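Local coordinates for oligopeptide ABC transporter, periplasmic oligopeptide-binding protein, putative (Thermotoga maritima MSB8, PDB 5IPW) that probably binds oligopeptides in the periplasm as the extracytoplasmic solute-binding component of an ABC transporter, at residues A[343-348]-A[520-525]; A[503-508]-A[514-519]; A[549-554]-A[583-588]. All blocks are in the same frame, centred on the assembly; numbering follows the deposited sequence.

Contact 1. Residues A[343-348]-A[520-525]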
loop_
_atom_site.group_PDB
_atom_site.type_symbol
_atom_site.label_atom_id
_atom_site.label_comp_id
_atom_site.label_asym_id
_atom_site.label_seq_id
_atom_site.Cartn_x
_atom_site.Cartn_y
_atom_site.Cartn_z
ATOM N N LEU A 343 -12.099 12.488 -19.512
ATOM C CA LEU A 343 -13.235 13.095 -20.185
ATOM C C LEU A 343 -14.409 12.133 -20.103
ATOM O O LEU A 343 -14.225 10.935 -19.898
ATOM C CB LEU A 343 -12.891 13.397 -21.645
ATOM C CG LEU A 343 -11.616 14.213 -21.886
ATOM C CD1 LEU A 343 -11.240 14.149 -23.355
ATOM C CD2 LEU A 343 -11.781 15.655 -21.422
ATOM N N ASN A 344 -15.617 12.657 -20.262
ATOM C CA ASN A 344 -16.807 11.827 -20.186
ATOM C C ASN A 344 -17.013 11.092 -21.511
ATOM O O ASN A 344 -17.572 11.639 -22.454
ATOM C CB ASN A 344 -18.021 12.688 -19.815
ATOM C CG ASN A 344 -19.247 11.860 -19.487
ATOM O OD1 ASN A 344 -19.299 10.661 -19.765
ATOM N ND2 ASN A 344 -20.248 12.500 -18.897
ATOM N N TYR A 345 -16.564 9.844 -21.576
ATOM C CA TYR A 345 -16.605 9.068 -22.824
ATOM C C TYR A 345 -17.960 8.407 -23.063
ATOM O O TYR A 345 -18.154 7.705 -24.062
ATOM C CB TYR A 345 -15.487 8.026 -22.828
ATOM C CG TYR A 345 -14.164 8.625 -22.425
ATOM C CD1 TYR A 345 -13.550 9.580 -23.213
ATOM C CD2 TYR A 345 -13.551 8.267 -21.233
ATOM C CE1 TYR A 345 -12.349 10.150 -22.841
ATOM C CE2 TYR A 345 -12.348 8.832 -20.846
ATOM C CZ TYR A 345 -11.752 9.770 -21.655
ATOM O OH TYR A 345 -10.563 10.335 -21.277
ATOM N N ALA A 346 -18.885 8.614 -22.128
ATOM C CA ALA A 346 -20.293 8.300 -22.336
ATOM C C ALA A 346 -21.139 9.582 -22.323
ATOM O O ALA A 346 -22.319 9.539 -22.015
ATOM C CB ALA A 346 -20.775 7.326 -21.271
ATOM N N HIS A 347 -20.537 10.709 -22.692
ATOM C CA HIS A 347 -21.217 12.007 -22.669
ATOM C C HIS A 347 -22.569 11.983 -23.369
ATOM O O HIS A 347 -22.698 11.414 -24.452
ATOM C CB HIS A 347 -20.362 13.082 -23.337
ATOM C CG HIS A 347 -20.589 14.450 -22.785
ATOM N ND1 HIS A 347 -21.774 15.128 -22.954
ATOM C CD2 HIS A 347 -19.791 15.262 -22.053
ATOM C CE1 HIS A 347 -21.694 16.305 -22.357
ATOM N NE2 HIS A 347 -20.501 16.409 -21.800
ATOM N N SER A 348 -23.563 12.627 -22.765
ATOM C CA SER A 348 -24.921 12.617 -23.308
ATOM C C SER A 348 -25.004 13.346 -24.650
ATOM O O SER A 348 -25.632 12.861 -25.589
ATOM C CB SER A 348 -25.896 13.216 -22.301
ATOM O OG SER A 348 -25.975 12.378 -21.159
ATOM N N ILE A 520 -16.846 5.358 -15.746
ATOM C CA ILE A 520 -18.031 5.259 -14.896
ATOM C C ILE A 520 -19.324 5.182 -15.718
ATOM O O ILE A 520 -20.203 4.380 -15.412
ATOM C CB ILE A 520 -18.077 6.384 -13.829
ATOM C CG1 ILE A 520 -19.132 6.067 -12.773
ATOM C CG2 ILE A 520 -18.336 7.749 -14.442
ATOM C CD1 ILE A 520 -19.022 6.946 -11.548
ATOM N N GLY A 521 -19.414 5.981 -16.778
ATOM C CA GLY A 521 -20.533 5.907 -17.714
ATOM C C GLY A 521 -20.711 4.552 -18.393
ATOM O O GLY A 521 -21.825 4.187 -18.753
ATOM N N TRP A 522 -19.624 3.800 -18.567
ATOM C CA TRP A 522 -19.696 2.459 -19.161
ATOM C C TRP A 522 -20.022 1.335 -18.166
ATOM O O TRP A 522 -20.096 0.165 -18.558
ATOM C CB TRP A 522 -18.385 2.133 -19.895
ATOM C CG TRP A 522 -18.112 3.023 -21.071
ATOM C CD1 TRP A 522 -19.029 3.512 -21.955
ATOM C CD2 TRP A 522 -16.834 3.506 -21.514
ATOM N NE1 TRP A 522 -18.407 4.285 -22.904
ATOM C CE2 TRP A 522 -17.059 4.292 -22.661
ATOM C CE3 TRP A 522 -15.521 3.346 -21.055
ATOM C CZ2 TRP A 522 -16.022 4.922 -23.355
ATOM C CZ3 TRP A 522 -14.486 3.983 -21.745
ATOM C CH2 TRP A 522 -14.747 4.762 -22.878
ATOM N N SER A 523 -20.238 1.680 -16.894
ATOM C CA SER A 523 -20.519 0.686 -15.842
ATOM C C SER A 523 -21.684 -0.248 -16.158
ATOM O O SER A 523 -21.696 -1.397 -15.710
ATOM C CB SER A 523 -20.795 1.384 -14.509
ATOM O OG SER A 523 -19.659 2.106 -14.066
ATOM N N GLY A 524 -22.671 0.249 -16.901
ATOM C CA GLY A 524 -23.801 -0.575 -17.323
ATOM C C GLY A 524 -23.329 -1.733 -18.182
ATOM O O GLY A 524 -23.537 -2.902 -17.846
ATOM N N TRP A 525 -22.661 -1.392 -19.277
ATOM C CA TRP A 525 -22.160 -2.377 -20.235
ATOM C C TRP A 525 -21.068 -3.276 -19.662
ATOM O O TRP A 525 -21.062 -4.481 -19.918
ATOM C CB TRP A 525 -21.644 -1.666 -21.490
ATOM C CG TRP A 525 -22.751 -1.161 -22.354
ATOM C CD1 TRP A 525 -23.292 0.093 -22.354
ATOM C CD2 TRP A 525 -23.470 -1.909 -23.333
ATOM N NE1 TRP A 525 -24.300 0.173 -23.284
ATOM C CE2 TRP A 525 -24.429 -1.043 -23.900
ATOM C CE3 TRP A 525 -23.391 -3.228 -23.795
ATOM C CZ2 TRP A 525 -25.305 -1.455 -24.904
ATOM C CZ3 TRP A 525 -24.261 -3.637 -24.792
ATOM C CH2 TRP A 525 -25.207 -2.752 -25.336
#
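Ala346 and Gly521 are the residues whose CA atoms come nearest across the contact, 5.2 Å apart. The methyl CB of Ala346 sits on Gly521 CA at 3.8 Å; Gly521 carries no side chain, so methyl meets bare backbone. The same methyl also reaches the five-membered end of the neighbouring indole, Ala346 CB to Trp522 CD1 being 4.3 Å. Beside this point Tyr345 and Trp522 cross at a slant, their ring planes at 24°, with the phenol ring and the six-membered ring of the indole slid so far apart that they barely overlap. The benzo end of Trp522 meets the root of the tyrosine, with Trp522 CH2 3.9 Å from Tyr345 CG. Trp522 has CG anti to its carbonyl carbon (chi1 -64°), which swings that end of the indole across to the loop.

Segment 343-348 leaves the end of strand 340-343 and makes a type I beta turn from Asn344 to His347. An Asx turn overlaps it: Asn344 OD1 accepts Ala346 N at 3.2 Å, while Asn344 ND2 is held by Phe487 O. Within this turn the Ala346 methyl points toward Gly521.

Tyr345 folds back along its own chain, with Leu343 O over one face of its ring. Its hydroxyl accepts Leu343 N in a fairly straight bond, 3.2 Å from N to Tyr345 OH with 162° at the hydrogen, and is also hydrogen-bonded to Trp587 O. On the other segment, Ile520 O takes two bonds from Ser523, one from its backbone N and one from its side chain, Ser523 OG to Ile520 O being 2.7 Å, just where helix 523-534 begins. Trp522 further packs on Pro548 and Pro549, ahead of helix 550-564.

Contact 2. Residues A[503-508]-A[514-519]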
loop_
_atom_site.group_PDB
_atom_site.type_symbol
_atom_site.label_atom_id
_atom_site.label_comp_id
_atom_site.label_asym_id
_atom_site.label_seq_id
_atom_site.Cartn_x
_atom_site.Cartn_y
_atom_site.Cartn_z
ATOM N N SER A 503 -6.158 -2.678 -5.155
ATOM C CA SER A 503 -7.174 -1.654 -5.437
ATOM C C SER A 503 -7.246 -1.445 -6.951
ATOM O O SER A 503 -6.893 -0.380 -7.464
ATOM C CB SER A 503 -6.809 -0.340 -4.742
ATOM O OG SER A 503 -6.810 -0.487 -3.331
ATOM N N PRO A 504 -7.696 -2.475 -7.679
ATOM C CA PRO A 504 -7.545 -2.515 -9.126
ATOM C C PRO A 504 -8.518 -1.672 -9.953
ATOM O O PRO A 504 -8.467 -1.738 -11.181
ATOM C CB PRO A 504 -7.767 -3.996 -9.441
ATOM C CG PRO A 504 -8.701 -4.456 -8.386
ATOM C CD PRO A 504 -8.264 -3.729 -7.154
ATOM N N MET A 505 -9.386 -0.888 -9.319
ATOM C CA MET A 505 -10.462 -0.237 -10.058
ATOM C C MET A 505 -9.957 0.759 -11.104
ATOM O O MET A 505 -10.577 0.910 -12.149
ATOM C CB MET A 505 -11.458 0.434 -9.112
ATOM C CG MET A 505 -10.977 1.727 -8.475
ATOM S SD MET A 505 -12.144 2.329 -7.237
ATOM C CE MET A 505 -12.142 4.078 -7.633
ATOM N N VAL A 506 -8.840 1.425 -10.834
ATOM C CA VAL A 506 -8.353 2.479 -11.724
ATOM C C VAL A 506 -7.748 1.922 -13.015
ATOM O O VAL A 506 -7.850 2.547 -14.068
ATOM C CB VAL A 506 -7.336 3.397 -11.014
ATOM C CG1 VAL A 506 -6.642 4.324 -12.003
ATOM C CG2 VAL A 506 -8.037 4.218 -9.946
ATOM N N ILE A 507 -7.118 0.758 -12.936
ATOM C CA ILE A 507 -6.529 0.149 -14.115
ATOM C C ILE A 507 -7.570 -0.704 -14.825
ATOM O O ILE A 507 -7.682 -0.657 -16.051
ATOM C CB ILE A 507 -5.275 -0.679 -13.759
ATOM C CG1 ILE A 507 -4.034 0.212 -13.700
ATOM C CG2 ILE A 507 -4.992 -1.741 -14.808
ATOM C CD1 ILE A 507 -4.189 1.484 -12.894
ATOM N N PHE A 508 -8.334 -1.474 -14.055
ATOM C CA PHE A 508 -9.247 -2.462 -14.614
ATOM C C PHE A 508 -10.714 -2.118 -14.385
ATOM O O PHE A 508 -11.178 -2.104 -13.245
ATOM C CB PHE A 508 -8.945 -3.827 -14.010
ATOM C CG PHE A 508 -7.547 -4.287 -14.266
ATOM C CD1 PHE A 508 -7.157 -4.658 -15.541
ATOM C CD2 PHE A 508 -6.612 -4.333 -13.244
ATOM C CE1 PHE A 508 -5.866 -5.078 -15.796
ATOM C CE2 PHE A 508 -5.316 -4.754 -13.490
ATOM C CZ PHE A 508 -4.944 -5.127 -14.769
ATOM N N ILE A 514 -17.163 -0.434 -7.155
ATOM C CA ILE A 514 -17.259 0.972 -7.546
ATOM C C ILE A 514 -16.289 1.259 -8.689
ATOM O O ILE A 514 -15.197 0.695 -8.755
ATOM C CB ILE A 514 -17.046 1.938 -6.353
ATOM C CG1 ILE A 514 -15.665 1.755 -5.719
ATOM C CG2 ILE A 514 -18.137 1.714 -5.315
ATOM C CD1 ILE A 514 -15.437 2.578 -4.467
ATOM N N ALA A 515 -16.713 2.134 -9.593
ATOM C CA ALA A 515 -15.952 2.450 -10.791
ATOM C C ALA A 515 -15.139 3.716 -10.603
ATOM O O ALA A 515 -15.501 4.595 -9.814
ATOM C CB ALA A 515 -16.894 2.613 -11.969
ATOM N N ASP A 516 -14.027 3.802 -11.328
ATOM C CA ASP A 516 -13.300 5.053 -11.434
ATOM C C ASP A 516 -14.018 5.954 -12.415
ATOM O O ASP A 516 -14.769 5.491 -13.263
ATOM C CB ASP A 516 -11.872 4.838 -11.921
ATOM C CG ASP A 516 -11.046 6.105 -11.843
ATOM O OD1 ASP A 516 -10.621 6.462 -10.721
ATOM O OD2 ASP A 516 -10.849 6.765 -12.889
ATOM N N PHE A 517 -13.756 7.245 -12.307
ATOM C CA PHE A 517 -14.411 8.224 -13.147
ATOM C C PHE A 517 -14.269 7.960 -14.638
ATOM O O PHE A 517 -15.219 8.208 -15.387
ATOM C CB PHE A 517 -13.891 9.622 -12.830
ATOM C CG PHE A 517 -14.128 10.035 -11.415
ATOM C CD1 PHE A 517 -15.409 10.057 -10.899
ATOM C CD2 PHE A 517 -13.073 10.390 -10.595
ATOM C CE1 PHE A 517 -15.636 10.431 -9.592
ATOM C CE2 PHE A 517 -13.295 10.767 -9.284
ATOM C CZ PHE A 517 -14.578 10.793 -8.784
ATOM N N TRP A 518 -13.112 7.457 -15.074
ATOM C CA TRP A 518 -12.831 7.381 -16.516
ATOM C C TRP A 518 -13.735 6.400 -17.264
ATOM O O TRP A 518 -14.008 6.606 -18.435
ATOM C CB TRP A 518 -11.332 7.141 -16.829
ATOM C CG TRP A 518 -10.787 5.733 -16.648
ATOM C CD1 TRP A 518 -10.117 5.253 -15.563
ATOM C CD2 TRP A 518 -10.810 4.666 -17.606
ATOM N NE1 TRP A 518 -9.751 3.945 -15.768
ATOM C CE2 TRP A 518 -10.160 3.560 -17.016
ATOM C CE3 TRP A 518 -11.332 4.530 -18.897
ATOM C CZ2 TRP A 518 -10.031 2.325 -17.665
ATOM C CZ3 TRP A 518 -11.200 3.293 -19.547
ATOM C CH2 TRP A 518 -10.558 2.213 -18.924
ATOM N N TYR A 519 -14.229 5.364 -16.590
ATOM C CA TYR A 519 -15.157 4.439 -17.234
ATOM C C TYR A 519 -16.518 4.370 -16.568
ATOM O O TYR A 519 -17.278 3.442 -16.827
ATOM C CB TYR A 519 -14.556 3.036 -17.325
ATOM C CG TYR A 519 -14.251 2.369 -16.007
ATOM C CD1 TYR A 519 -15.211 1.614 -15.343
ATOM C CD2 TYR A 519 -12.990 2.462 -15.444
ATOM C CE1 TYR A 519 -14.924 0.990 -14.146
ATOM C CE2 TYR A 519 -12.693 1.840 -14.251
ATOM C CZ TYR A 519 -13.663 1.108 -13.604
ATOM O OH TYR A 519 -13.373 0.488 -12.413
#
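Tyr519 and Trp518 each give a side-chain hydrogen bond to a backbone carbonyl of the facing segment. Tyr519 OH donates to Met505 O at 2.8 Å, and the carbonyl oxygen lies at the edge of the phenol ring, near its plane. Trp518 NE1 donates to Val506 O at 2.9 Å; the bond is fairly straight, 162° at the hydrogen, and Val506 O stays close to the indole plane. Two consecutive carbonyls of a segment without regular helical bonding are thus gripped by two consecutive aromatic residues. Tyr519 holds CG between its backbone N and carbonyl carbon (chi1 62°), and Trp518 does likewise, a rotamer that brings the Tyr519 hydroxyl and Trp518 NE1 within bonding distance of the two carbonyls, with Tyr519 CD2 over one face of the indole near its rim.

Asp516 probably helps place Trp518. Its OD2 accepts Trp518 N at 3.2 Å in an Asx turn, the donor lying above the carboxylate plane, while OD1 forms a salt bridge with Arg340. The buried carboxylate therefore has partners on both oxygens, and the charge of Arg340 probably favours its ionised form. Val506 CG2 packs on this group, 3.5 Å from Asp516 OD1.

Farther out, Met505 crosses Ile514, its SD 3.9 Å from Ile514 CG1. A bend about the CG-SD bond brings CE against the backbone, 4.0 Å from Ala515 O.

Both segments belong to the long loop between strand 489-494 and helix 523-534. Val506 and Ile507 rest on Met494 of that strand, and Phe517 reaches strand 340-343 at Ser342. Trp518 stacks on Trp587, while Phe508 packs against Leu558 and Ile562 of helix 550-564, packing this loop of a family 5 solute-binding protein between that helix and the mixed sheet that holds strands 340-343 and 489-494.

Contact 3. Residues A[549-554]-A[583-588]; sequences PEVVYR and RENLWM
Val551 reaches across to Trp587 with one methyl, CG1, which meets the rim of the benzo ring close to its plane, 3.5 Å from Trp587 CZ2. The two side chains come from opposite directions, and the methyl meets the edge of the indole. The Val552 side chain, one residue on, runs aslant to the indole, its CG2 3.7 Å from Trp587 CZ2. The outer corner of the indole is thereby held by two successive valines of helix 550-564.

Val551 also faces the amide of Asn585. CG1 stands 3.7 Å from Asn585 OD1, CG2 is equally distant from Asn585 ND2, and both methyls pack against the amide from the same side, in plain van der Waals contact. In Val551 CG2 lies anti to the backbone N and CG1 between N and the carbonyl carbon (chi1 72°), a rotation that turns both methyls to the partner segment.

In the next shell, Asn585 CB lies over one face of the Trp587 ring, offset toward its rim. The amide is itself fixed: ND2 is hydrogen-bonded to Ile581 O in the last turn of helix 568-584, and Asn585 is the first residue past that helix to leave helical backbone angles. Ile581 touches both Val551 and Trp587, and His582 meets the indole edge-to-face. On the valine side, the first turn of helix 550-564 begins after Pro549 at the N-cap position, and Glu550 OE2 pairs with Arg554 NH2 in a salt bridge of 2.6 Å, one turn apart. Arg554 has a second acidic partner in Asp557.

The first turn of helix 550-564 packs on the residues just past the end of helix 568-584, and the short connection between the two helices is consistent with an antiparallel helical hairpin.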
loop_
_atom_site.group_PDB
_atom_site.type_symbol
_atom_site.label_atom_id
_atom_site.label_comp_id
_atom_site.label_asym_id
_atom_site.label_seq_id
_atom_site.Cartn_x
_atom_site.Cartn_y
_atom_site.Cartn_z
ATOM N N PRO A 549 -15.496 1.168 -26.145
ATOM C CA PRO A 549 -14.541 0.568 -27.077
ATOM C C PRO A 549 -14.219 -0.890 -26.726
ATOM O O PRO A 549 -14.347 -1.294 -25.573
ATOM C CB PRO A 549 -13.290 1.432 -26.901
ATOM C CG PRO A 549 -13.791 2.755 -26.449
ATOM C CD PRO A 549 -15.082 2.515 -25.717
ATOM N N GLU A 550 -13.795 -1.665 -27.718
ATOM C CA GLU A 550 -13.494 -3.087 -27.520
ATOM C C GLU A 550 -12.258 -3.283 -26.632
ATOM O O GLU A 550 -12.137 -4.271 -25.905
ATOM C CB GLU A 550 -13.281 -3.769 -28.876
ATOM C CG GLU A 550 -13.459 -5.279 -28.846
ATOM C CD GLU A 550 -14.854 -5.701 -28.411
ATOM O OE1 GLU A 550 -15.827 -5.011 -28.777
ATOM O OE2 GLU A 550 -14.984 -6.722 -27.701
ATOM N N VAL A 551 -11.346 -2.321 -26.700
ATOM C CA VAL A 551 -10.132 -2.343 -25.903
ATOM C C VAL A 551 -10.427 -2.257 -24.389
ATOM O O VAL A 551 -9.633 -2.734 -23.572
ATOM C CB VAL A 551 -9.175 -1.226 -26.379
ATOM C CG1 VAL A 551 -9.676 0.151 -25.969
ATOM C CG2 VAL A 551 -7.761 -1.479 -25.887
ATOM N N VAL A 552 -11.566 -1.667 -24.022
ATOM C CA VAL A 552 -12.025 -1.657 -22.628
ATOM C C VAL A 552 -12.471 -3.052 -22.193
ATOM O O VAL A 552 -12.081 -3.525 -21.128
ATOM C CB VAL A 552 -13.174 -0.646 -22.411
ATOM C CG1 VAL A 552 -13.784 -0.785 -21.025
ATOM C CG2 VAL A 552 -12.676 0.779 -22.608
ATOM N N TYR A 553 -13.286 -3.713 -23.011
ATOM C CA TYR A 553 -13.707 -5.087 -22.718
ATOM C C TYR A 553 -12.508 -6.016 -22.558
ATOM O O TYR A 553 -12.604 -7.055 -21.900
ATOM C CB TYR A 553 -14.610 -5.640 -23.825
ATOM C CG TYR A 553 -16.039 -5.122 -23.858
ATOM C CD1 TYR A 553 -16.714 -4.752 -22.692
ATOM C CD2 TYR A 553 -16.737 -5.051 -25.062
ATOM C CE1 TYR A 553 -18.023 -4.300 -22.736
ATOM C CE2 TYR A 553 -18.045 -4.603 -25.112
ATOM C CZ TYR A 553 -18.685 -4.229 -23.947
ATOM O OH TYR A 553 -19.984 -3.784 -23.989
ATOM N N ARG A 554 -11.392 -5.643 -23.181
ATOM C CA ARG A 554 -10.157 -6.417 -23.111
ATOM C C ARG A 554 -9.503 -6.290 -21.736
ATOM O O ARG A 554 -9.093 -7.292 -21.141
ATOM C CB ARG A 554 -9.188 -5.972 -24.223
ATOM C CG ARG A 554 -8.513 -7.112 -24.979
ATOM C CD ARG A 554 -9.490 -8.208 -25.398
ATOM N NE ARG A 554 -10.786 -7.676 -25.833
ATOM C CZ ARG A 554 -11.932 -8.358 -25.835
ATOM N NH1 ARG A 554 -11.982 -9.623 -25.426
ATOM N NH2 ARG A 554 -13.048 -7.768 -26.249
ATOM N N ARG A 583 -1.760 2.787 -22.602
ATOM C CA ARG A 583 -0.745 3.590 -23.273
ATOM C C ARG A 583 -1.270 4.071 -24.612
ATOM O O ARG A 583 -1.154 5.242 -24.952
ATOM C CB ARG A 583 0.497 2.732 -23.494
ATOM C CG ARG A 583 1.798 3.487 -23.628
ATOM C CD ARG A 583 2.959 2.537 -23.379
ATOM N NE ARG A 583 2.915 1.356 -24.250
ATOM C CZ ARG A 583 3.460 0.169 -23.976
ATOM N NH1 ARG A 583 4.106 -0.048 -22.834
ATOM N NH2 ARG A 583 3.346 -0.820 -24.854
ATOM N N GLU A 584 -1.843 3.137 -25.362
ATOM C CA GLU A 584 -2.386 3.410 -26.686
ATOM C C GLU A 584 -3.650 4.281 -26.630
ATOM O O GLU A 584 -3.855 5.132 -27.496
ATOM C CB GLU A 584 -2.637 2.086 -27.419
ATOM C CG GLU A 584 -1.340 1.446 -27.903
ATOM C CD GLU A 584 -1.442 -0.046 -28.163
ATOM O OE1 GLU A 584 -0.453 -0.611 -28.674
ATOM O OE2 GLU A 584 -2.490 -0.658 -27.862
ATOM N N ASN A 585 -4.481 4.061 -25.611
ATOM C CA ASN A 585 -5.609 4.943 -25.300
ATOM C C ASN A 585 -5.238 5.757 -24.076
ATOM O O ASN A 585 -4.681 5.220 -23.136
ATOM C CB ASN A 585 -6.856 4.132 -24.987
ATOM C CG ASN A 585 -7.155 3.081 -26.041
ATOM O OD1 ASN A 585 -8.015 3.278 -26.892
ATOM N ND2 ASN A 585 -6.451 1.952 -25.985
ATOM N N LEU A 586 -5.535 7.045 -24.068
ATOM C CA LEU A 586 -5.134 7.886 -22.937
ATOM C C LEU A 586 -6.336 8.394 -22.151
ATOM O O LEU A 586 -6.536 9.604 -22.007
ATOM C CB LEU A 586 -4.244 9.037 -23.419
ATOM C CG LEU A 586 -2.758 8.939 -23.067
ATOM C CD1 LEU A 586 -2.173 7.575 -23.383
ATOM C CD2 LEU A 586 -1.991 10.023 -23.807
ATOM N N TRP A 587 -7.112 7.454 -21.615
ATOM C CA TRP A 587 -8.342 7.780 -20.889
ATOM C C TRP A 587 -8.107 8.647 -19.665
ATOM O O TRP A 587 -8.960 9.449 -19.302
ATOM C CB TRP A 587 -9.043 6.516 -20.453
ATOM C CG TRP A 587 -9.518 5.698 -21.575
ATOM C CD1 TRP A 587 -10.445 6.044 -22.514
ATOM C CD2 TRP A 587 -9.111 4.368 -21.877
ATOM N NE1 TRP A 587 -10.639 5.004 -23.386
ATOM C CE2 TRP A 587 -9.833 3.960 -23.016
ATOM C CE3 TRP A 587 -8.206 3.477 -21.292
ATOM C CZ2 TRP A 587 -9.675 2.699 -23.585
ATOM C CZ3 TRP A 587 -8.050 2.225 -21.852
ATOM C CH2 TRP A 587 -8.779 1.846 -22.991
ATOM N N MET A 588 -6.959 8.472 -19.015
ATOM C CA MET A 588 -6.552 9.373 -17.939
ATOM C C MET A 588 -5.398 10.231 -18.415
ATOM O O MET A 588 -4.405 9.720 -18.927
ATOM C CB MET A 588 -6.140 8.588 -16.692
ATOM C CG MET A 588 -7.311 8.106 -15.848
ATOM S SD MET A 588 -6.821 7.045 -14.473
ATOM C CE MET A 588 -6.411 5.548 -15.366
#

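In the fold
From the N terminus, the chain first reaches these contacts at the end of strand 340-343. Contact 1 then closes a long loop that passes through helices and strands 440-445, 467-472 and 489-494 of the same mixed sheet before returning at 520-525. Contact 2 lies within that loop, a short closure of its own between strand 489-494 and helix 523-534. Contact 3 follows in series, joining the two ends of the pair of helices 550-564 and 568-584; none of the loops cross. The contact centres lie about 12 to 13 Å apart, and the contacts touch largely through aromatic side chains, tying the loop after strand 340-343, the loop before helix 523-534 and the helix pair together.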